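Local coordinates for envelope polyprotein (Puumala orthohantavirus, PDB 5FXU) that forms part of the antigenic surface of the hantavirus particle as its Gn glycoprotein ectodomain, and probably takes part with its partner Gc in host-cell entry, at residues L5-P10 with G18-S23; V187-R192 with I349-E354; G22-P27 with Q147-N152. One frame throughout, in Å; residues are numbered along the deposited sequence.

Contact 1 of 3, residues L5-P10 with G18-S23; sequences LKIECP and GLVIGS
I7 meets V20 and G22 through two different branches, and its torsions decide which goes where. CG2 stands opposite the backbone nitrogen and reaches V20, its methyl lying 3.7 Å from V20 CB, with the two side chains crossing at about a right angle. The other branch is folded back by chi2 of -69°, which carries CD1 over the facing backbone until it is 3.4 Å from G22 N. L5 comes at the same glycine from its own side: with chi1 of -159° its CG trails away from the backbone nitrogen, and CD2 settles 3.5 Å from G22 C. Glycine suits this position because it lacks a CB, so both methyls can rest directly on the main chain. The branched V20 and I7, both buried, pack on each other, and V20 CG1 lies 4.4 Å from P10 CD.

Although the strands run nearly antiparallel, at 156°, their axes stay 5.7 Å apart and ordered waters take up the polar groups between them. One water accepts from S23 N (2.9 Å) and contacts K6 O as a probable donor. Another accepts from E8 N at 2.8 Å, with I21 O as its probable acceptor. A third accepts from K6 N and reaches S23 O only weakly. The waters stand in for direct amide-to-carbonyl pairing between the two strands.

The carboxylate of E8 turns to other partners, S236, T156 and the backbone N of L163, while C9 is tied to C134 by a disulfide. Strand 3-9 makes its backbone hydrogen bonds with the parallel strand 147-155, and strand 19-30 pairs with strands 120-130 and 237-243, so the waters lie where two sheets adjoin.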
# COMPACT_ATOMS: atom_id res chain seq x y z
N LEU A 5 15.39 -6.07 -5.58
CA LEU A 5 14.74 -4.82 -5.26
C LEU A 5 15.63 -3.69 -5.76
O LEU A 5 16.69 -3.43 -5.23
CB LEU A 5 14.45 -4.73 -3.77
CG LEU A 5 13.35 -3.75 -3.32
CD1 LEU A 5 12.95 -4.06 -1.89
CD2 LEU A 5 13.82 -2.30 -3.43
N LYS A 6 15.18 -3.04 -6.83
CA LYS A 6 15.96 -2.02 -7.49
C LYS A 6 15.61 -0.64 -6.93
O LYS A 6 14.46 -0.31 -6.70
CB LYS A 6 15.76 -2.19 -9.01
CG LYS A 6 16.73 -1.42 -9.90
CD LYS A 6 16.57 -1.76 -11.38
CE LYS A 6 16.77 -3.26 -11.68
NZ LYS A 6 17.20 -3.50 -13.10
N ILE A 7 16.64 0.14 -6.63
CA ILE A 7 16.48 1.53 -6.23
C ILE A 7 17.16 2.36 -7.32
O ILE A 7 18.32 2.16 -7.64
CB ILE A 7 17.11 1.79 -4.84
CG1 ILE A 7 16.39 0.97 -3.76
CG2 ILE A 7 17.11 3.27 -4.47
CD1 ILE A 7 14.98 1.41 -3.46
N GLU A 8 16.39 3.27 -7.90
CA GLU A 8 16.90 4.22 -8.85
C GLU A 8 17.38 5.45 -8.07
O GLU A 8 16.59 6.16 -7.45
CB GLU A 8 15.85 4.58 -9.88
CG GLU A 8 16.37 5.51 -10.97
CD GLU A 8 15.35 5.85 -12.05
OE1 GLU A 8 14.12 5.86 -11.76
OE2 GLU A 8 15.80 6.17 -13.19
N CYS A 9 18.69 5.71 -8.13
CA CYS A 9 19.34 6.83 -7.43
C CYS A 9 19.46 8.09 -8.28
O CYS A 9 20.03 8.03 -9.37
CB CYS A 9 20.74 6.37 -6.99
SG CYS A 9 20.65 5.13 -5.69
N PRO A 10 18.98 9.24 -7.79
CA PRO A 10 19.23 10.50 -8.53
C PRO A 10 20.69 10.95 -8.50
O PRO A 10 21.43 10.47 -7.65
CB PRO A 10 18.36 11.52 -7.78
CG PRO A 10 17.43 10.72 -6.93
CD PRO A 10 18.23 9.51 -6.55
N GLY A 18 13.33 14.47 -0.09
CA GLY A 18 12.93 13.36 -0.95
C GLY A 18 13.31 12.02 -0.36
O GLY A 18 14.23 11.91 0.44
N LEU A 19 12.58 10.99 -0.75
CA LEU A 19 12.90 9.64 -0.35
C LEU A 19 13.03 8.79 -1.59
O LEU A 19 12.36 9.06 -2.59
CB LEU A 19 11.79 9.08 0.53
CG LEU A 19 11.44 9.82 1.81
CD1 LEU A 19 10.20 9.21 2.41
CD2 LEU A 19 12.57 9.71 2.80
N VAL A 20 13.87 7.76 -1.54
CA VAL A 20 13.85 6.71 -2.55
C VAL A 20 12.87 5.62 -2.11
O VAL A 20 12.67 5.40 -0.95
CB VAL A 20 15.24 6.07 -2.85
CG1 VAL A 20 16.10 7.02 -3.65
CG2 VAL A 20 15.98 5.61 -1.60
N ILE A 21 12.28 4.93 -3.08
CA ILE A 21 11.40 3.80 -2.83
C ILE A 21 11.64 2.73 -3.86
O ILE A 21 11.84 3.02 -5.03
CB ILE A 21 9.92 4.21 -2.85
CG1 ILE A 21 9.01 2.99 -2.56
CG2 ILE A 21 9.54 4.92 -4.15
CD1 ILE A 21 7.59 3.38 -2.24
N GLY A 22 11.59 1.48 -3.42
CA GLY A 22 11.55 0.34 -4.33
C GLY A 22 10.68 -0.77 -3.76
O GLY A 22 10.31 -0.75 -2.58
N SER A 23 10.34 -1.76 -4.57
CA SER A 23 9.50 -2.86 -4.09
C SER A 23 9.64 -4.05 -4.95
O SER A 23 9.93 -3.92 -6.12
CB SER A 23 8.01 -2.44 -3.96
OG SER A 23 7.42 -2.08 -5.21
O HOH W 1 12.70 -3.83 -8.07
O HOH W 2 11.68 -1.29 -7.13
O HOH W 3 14.22 4.03 -6.29

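Contact 2 of 3, residues V187-R192 with I349-E354; sequences VTVMVR and IPLPGE
Peptide groups of V187, V189, I349 and L351 pair in this antiparallel beta ribbon, and the donors approach the carbonyl planes in two ways. The amide N of V187 lies in the carbonyl plane of L351, and that of I349 in the plane of the V189 carbonyl. The reciprocal bonds, L351 N to V187 O at 2.8 Å and V189 N to I349 O at 2.9 Å, arrive tilted about 30° from the planes of their acceptors. A second flat group, the guanidinium of R192, has the sulfur of M190 on one face, 3.5 Å above the plane and offset toward the rim, while its NH1 and NH2 bond S23 OG and G235 O.

The segments are strongly twisted, at 126° between directions. T188 and P350 form the non-hydrogen-bonded pair between the two bonded ones, with CA atoms 4.1 Å apart. Proline is well placed here: lacking an N-H, it gives up nothing where none is needed, and its CA makes a C-H...O contact with V187 O. T188 CA does the same to I349 O, at 3.4 Å.

On the opposite face V187, V189, I349 and L351 are buried, and beta-branched or leucine side chains suit such a place by filling it without polar atoms. Helix 249-260 touches it, E253 on I349 and Y249 on L351, and R257 also reaches P350; V234 of strand 228-234 lies against V189 and L351. Farther along, V191 CG2 slants across I349 CG1 at 3.7 Å. The closest carbon pair is at V189: chi1 of -57° puts CG2 between its own N and carbonyl carbon, and the side chains cross at about a right angle with V189 CG2 3.3 Å from L351 CD1, tighter than usual van der Waals contact.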
# COMPACT_ATOMS: atom_id res chain seq x y z
N VAL A 187 3.85 12.35 -18.94
CA VAL A 187 4.38 11.01 -18.72
C VAL A 187 3.63 10.32 -17.58
O VAL A 187 3.32 10.92 -16.55
CB VAL A 187 5.90 11.07 -18.41
CG1 VAL A 187 6.45 9.69 -18.16
CG2 VAL A 187 6.65 11.70 -19.59
N THR A 188 3.34 9.05 -17.77
CA THR A 188 2.65 8.24 -16.76
C THR A 188 3.65 7.62 -15.78
O THR A 188 4.54 6.93 -16.22
CB THR A 188 1.82 7.18 -17.47
OG1 THR A 188 0.74 7.84 -18.12
CG2 THR A 188 1.28 6.18 -16.52
N VAL A 189 3.48 7.89 -14.48
CA VAL A 189 4.41 7.41 -13.46
C VAL A 189 3.71 6.54 -12.42
O VAL A 189 2.52 6.69 -12.16
CB VAL A 189 5.19 8.53 -12.73
CG1 VAL A 189 5.95 9.38 -13.73
CG2 VAL A 189 4.29 9.43 -11.92
N MET A 190 4.49 5.67 -11.80
CA MET A 190 4.02 4.83 -10.71
C MET A 190 3.84 5.64 -9.44
O MET A 190 4.62 6.54 -9.13
CB MET A 190 5.00 3.69 -10.47
CG MET A 190 4.57 2.73 -9.37
SD MET A 190 5.60 1.23 -9.16
CE MET A 190 5.04 0.29 -10.57
N VAL A 191 2.79 5.30 -8.70
CA VAL A 191 2.55 5.84 -7.38
C VAL A 191 2.33 4.67 -6.44
O VAL A 191 1.58 3.75 -6.78
CB VAL A 191 1.33 6.78 -7.33
CG1 VAL A 191 1.21 7.44 -5.97
CG2 VAL A 191 1.51 7.91 -8.31
N ARG A 192 3.01 4.71 -5.30
CA ARG A 192 2.84 3.72 -4.22
C ARG A 192 2.43 4.41 -2.93
O ARG A 192 3.09 5.34 -2.51
CB ARG A 192 4.13 2.92 -3.99
CG ARG A 192 4.34 1.86 -5.04
CD ARG A 192 5.74 1.36 -5.32
NE ARG A 192 6.69 2.25 -5.98
CZ ARG A 192 7.87 1.86 -6.43
NH1 ARG A 192 8.27 0.59 -6.33
NH2 ARG A 192 8.66 2.75 -7.01
N ILE A 349 -0.34 7.47 -12.51
CA ILE A 349 -0.97 8.74 -12.84
C ILE A 349 -0.15 9.49 -13.90
O ILE A 349 1.10 9.41 -13.91
CB ILE A 349 -1.19 9.64 -11.60
CG1 ILE A 349 0.14 10.10 -10.98
CG2 ILE A 349 -2.05 8.90 -10.58
CD1 ILE A 349 -0.01 11.16 -9.90
N PRO A 350 -0.85 10.23 -14.78
CA PRO A 350 -0.15 11.09 -15.74
C PRO A 350 0.36 12.36 -15.07
O PRO A 350 -0.38 12.99 -14.33
CB PRO A 350 -1.23 11.40 -16.76
CG PRO A 350 -2.51 11.37 -15.99
CD PRO A 350 -2.31 10.31 -14.94
N LEU A 351 1.62 12.71 -15.30
CA LEU A 351 2.17 13.97 -14.82
C LEU A 351 2.58 14.88 -15.97
O LEU A 351 3.19 14.43 -16.93
CB LEU A 351 3.41 13.75 -13.96
CG LEU A 351 3.24 13.07 -12.61
CD1 LEU A 351 4.54 12.71 -11.92
CD2 LEU A 351 2.41 13.93 -11.69
N PRO A 352 2.26 16.18 -15.86
CA PRO A 352 2.77 17.15 -16.80
C PRO A 352 4.20 17.54 -16.43
O PRO A 352 4.54 17.62 -15.25
CB PRO A 352 1.82 18.32 -16.63
CG PRO A 352 1.44 18.27 -15.20
CD PRO A 352 1.45 16.82 -14.81
N GLY A 353 5.03 17.76 -17.44
CA GLY A 353 6.43 18.14 -17.24
C GLY A 353 7.20 18.26 -18.55
O GLY A 353 6.62 18.62 -19.57
N GLU A 354 8.49 17.94 -18.52
CA GLU A 354 9.37 18.06 -19.67
C GLU A 354 10.25 16.81 -19.85
O GLU A 354 10.91 16.38 -18.91
CB GLU A 354 10.24 19.30 -19.53
CG GLU A 354 9.46 20.61 -19.42
CD GLU A 354 10.22 21.83 -19.93
OE1 GLU A 354 10.55 21.81 -21.13
OE2 GLU A 354 10.46 22.81 -19.16

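Contact 3 of 3, residues G22-P27 with Q147-N152; sequences GSVELP and QRIQVN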
# COMPACT_ATOMS: atom_id res chain seq x y z
N GLY A 22 11.59 1.48 -3.42
CA GLY A 22 11.55 0.34 -4.33
C GLY A 22 10.68 -0.77 -3.76
O GLY A 22 10.31 -0.75 -2.58
N SER A 23 10.34 -1.76 -4.57
CA SER A 23 9.50 -2.86 -4.09
C SER A 23 9.64 -4.05 -4.95
O SER A 23 9.93 -3.92 -6.12
CB SER A 23 8.01 -2.44 -3.96
OG SER A 23 7.42 -2.08 -5.21
N VAL A 24 9.47 -5.23 -4.38
CA VAL A 24 9.50 -6.46 -5.15
C VAL A 24 8.47 -7.47 -4.60
O VAL A 24 8.33 -7.58 -3.40
CB VAL A 24 10.92 -7.07 -5.17
CG1 VAL A 24 11.41 -7.45 -3.78
CG2 VAL A 24 10.97 -8.28 -6.10
N GLU A 25 7.78 -8.17 -5.49
CA GLU A 25 6.90 -9.27 -5.11
C GLU A 25 7.66 -10.58 -5.16
O GLU A 25 8.21 -10.94 -6.18
CB GLU A 25 5.68 -9.34 -6.02
CG GLU A 25 4.68 -10.37 -5.49
CD GLU A 25 3.35 -10.36 -6.20
OE1 GLU A 25 3.32 -10.12 -7.41
OE2 GLU A 25 2.34 -10.64 -5.54
N LEU A 26 7.67 -11.30 -4.05
CA LEU A 26 8.38 -12.58 -3.93
C LEU A 26 7.51 -13.78 -4.32
O LEU A 26 6.30 -13.64 -4.50
CB LEU A 26 8.87 -12.74 -2.49
CG LEU A 26 9.75 -11.58 -2.01
CD1 LEU A 26 10.18 -11.79 -0.56
CD2 LEU A 26 10.98 -11.40 -2.90
N PRO A 27 8.13 -14.96 -4.45
CA PRO A 27 7.35 -16.17 -4.73
C PRO A 27 6.42 -16.60 -3.59
O PRO A 27 6.58 -16.16 -2.44
CB PRO A 27 8.43 -17.24 -4.96
CG PRO A 27 9.65 -16.49 -5.34
CD PRO A 27 9.57 -15.19 -4.61
N GLN A 147 13.66 -16.58 1.83
CA GLN A 147 14.03 -15.86 0.61
C GLN A 147 15.05 -14.78 0.92
O GLN A 147 14.97 -14.10 1.94
CB GLN A 147 12.79 -15.25 -0.07
CG GLN A 147 12.18 -16.14 -1.15
CD GLN A 147 13.04 -16.29 -2.39
OE1 GLN A 147 13.82 -15.41 -2.74
NE2 GLN A 147 12.87 -17.42 -3.09
N ARG A 148 16.00 -14.63 0.02
CA ARG A 148 16.99 -13.57 0.10
C ARG A 148 16.60 -12.52 -0.95
O ARG A 148 16.14 -12.87 -2.05
CB ARG A 148 18.40 -14.12 -0.18
CG ARG A 148 19.09 -15.00 0.89
CD ARG A 148 20.35 -14.30 1.43
NE ARG A 148 21.40 -15.24 1.88
CZ ARG A 148 21.51 -15.76 3.10
NH1 ARG A 148 20.63 -15.48 4.07
NH2 ARG A 148 22.51 -16.60 3.38
N ILE A 149 16.78 -11.25 -0.60
CA ILE A 149 16.46 -10.16 -1.50
C ILE A 149 17.70 -9.30 -1.65
O ILE A 149 18.23 -8.75 -0.69
CB ILE A 149 15.30 -9.30 -0.97
CG1 ILE A 149 14.16 -10.18 -0.46
CG2 ILE A 149 14.81 -8.35 -2.07
CD1 ILE A 149 13.02 -9.42 0.18
N GLN A 150 18.12 -9.17 -2.90
CA GLN A 150 19.22 -8.33 -3.29
C GLN A 150 18.69 -6.92 -3.59
O GLN A 150 17.94 -6.72 -4.55
CB GLN A 150 19.88 -8.95 -4.53
CG GLN A 150 20.94 -8.12 -5.24
CD GLN A 150 22.28 -8.12 -4.56
OE1 GLN A 150 22.49 -8.77 -3.54
NE2 GLN A 150 23.23 -7.41 -5.15
N VAL A 151 19.06 -5.96 -2.76
CA VAL A 151 18.77 -4.56 -3.01
C VAL A 151 19.91 -4.02 -3.83
O VAL A 151 21.05 -4.14 -3.41
CB VAL A 151 18.62 -3.75 -1.71
CG1 VAL A 151 18.18 -2.32 -2.03
CG2 VAL A 151 17.60 -4.38 -0.77
N ASN A 152 19.61 -3.45 -4.99
CA ASN A 152 20.61 -2.86 -5.88
C ASN A 152 20.32 -1.39 -6.06
O ASN A 152 19.24 -1.02 -6.55
CB ASN A 152 20.62 -3.53 -7.25
CG ASN A 152 21.16 -4.95 -7.20
OD1 ASN A 152 22.18 -5.22 -6.57
ND2 ASN A 152 20.47 -5.87 -7.88
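V24 and I149 face each other across two strands that run in roughly opposite directions, with their CA atoms 8.7 Å apart, too far for backbone bonding. L26 and Q147 form the next pair, slightly closer at 8.0 Å between CA atoms. At that spacing side chains alone bridge the gap.

V24 has chi1 of 62°, which sets CG1 between its backbone N and carbonyl carbon. From there it meets I149 CG2 at 3.9 Å, the two side chains sliding past one another in opposite directions. I149 sends its other branch along the interface toward L26. There the side chains cross at about a right angle: I149 CD1 is 3.8 Å from L26 CD1, and L26 CD2 lies against I149 CG1 at the longer distance of 4.2 Å. Two branched aliphatic residues and a leucine thus give an apolar contact, apt because L26 and I149 are buried.

This is face-to-face packing of beta strands from neighbouring sheets, consistent with the E-set character of the Gn head. Strand 19-30 is bonded to strand 120-130 through V24 with V125 and L26 with P123, whereas strand 147-155 belongs with 3-9 and 139-144. L5 of strand 3-9 touches both V24 and I149, and L144 packs on L26.

Toward the outer end a polar side chain takes over from the aliphatic ones, but it still makes only van der Waals contact. Q147, its chain bent at chi2 (-69°), brings NE2 up to the CG corner of the ring of the exposed P27, 4.0 Å from P27 CG, the two side chains crossing at about a right angle.

In the fold
Contacts 1 and 3 share G22 and S23 on strand 19-30, and their centres lie 13 Å apart. Their other strands, 3-9 and 147-155, are neighbours in one sheet, joined by probable hydrogen bonds from L5 N to Q150 O (2.8 Å) and from I7 N to N152 O (2.9 Å). Contact 2, whose centre is 16 Å from that of contact 1 and 24 Å from that of contact 3, connects through one arginine: R192 NH1 reaches S23 OG at 3.0 Å, a probable hydrogen bond, and R192 NH2 packs on I21 CG2. Of the three, contact 3 comes within about 7 Å of a glycan sugar, through the side chain of P27.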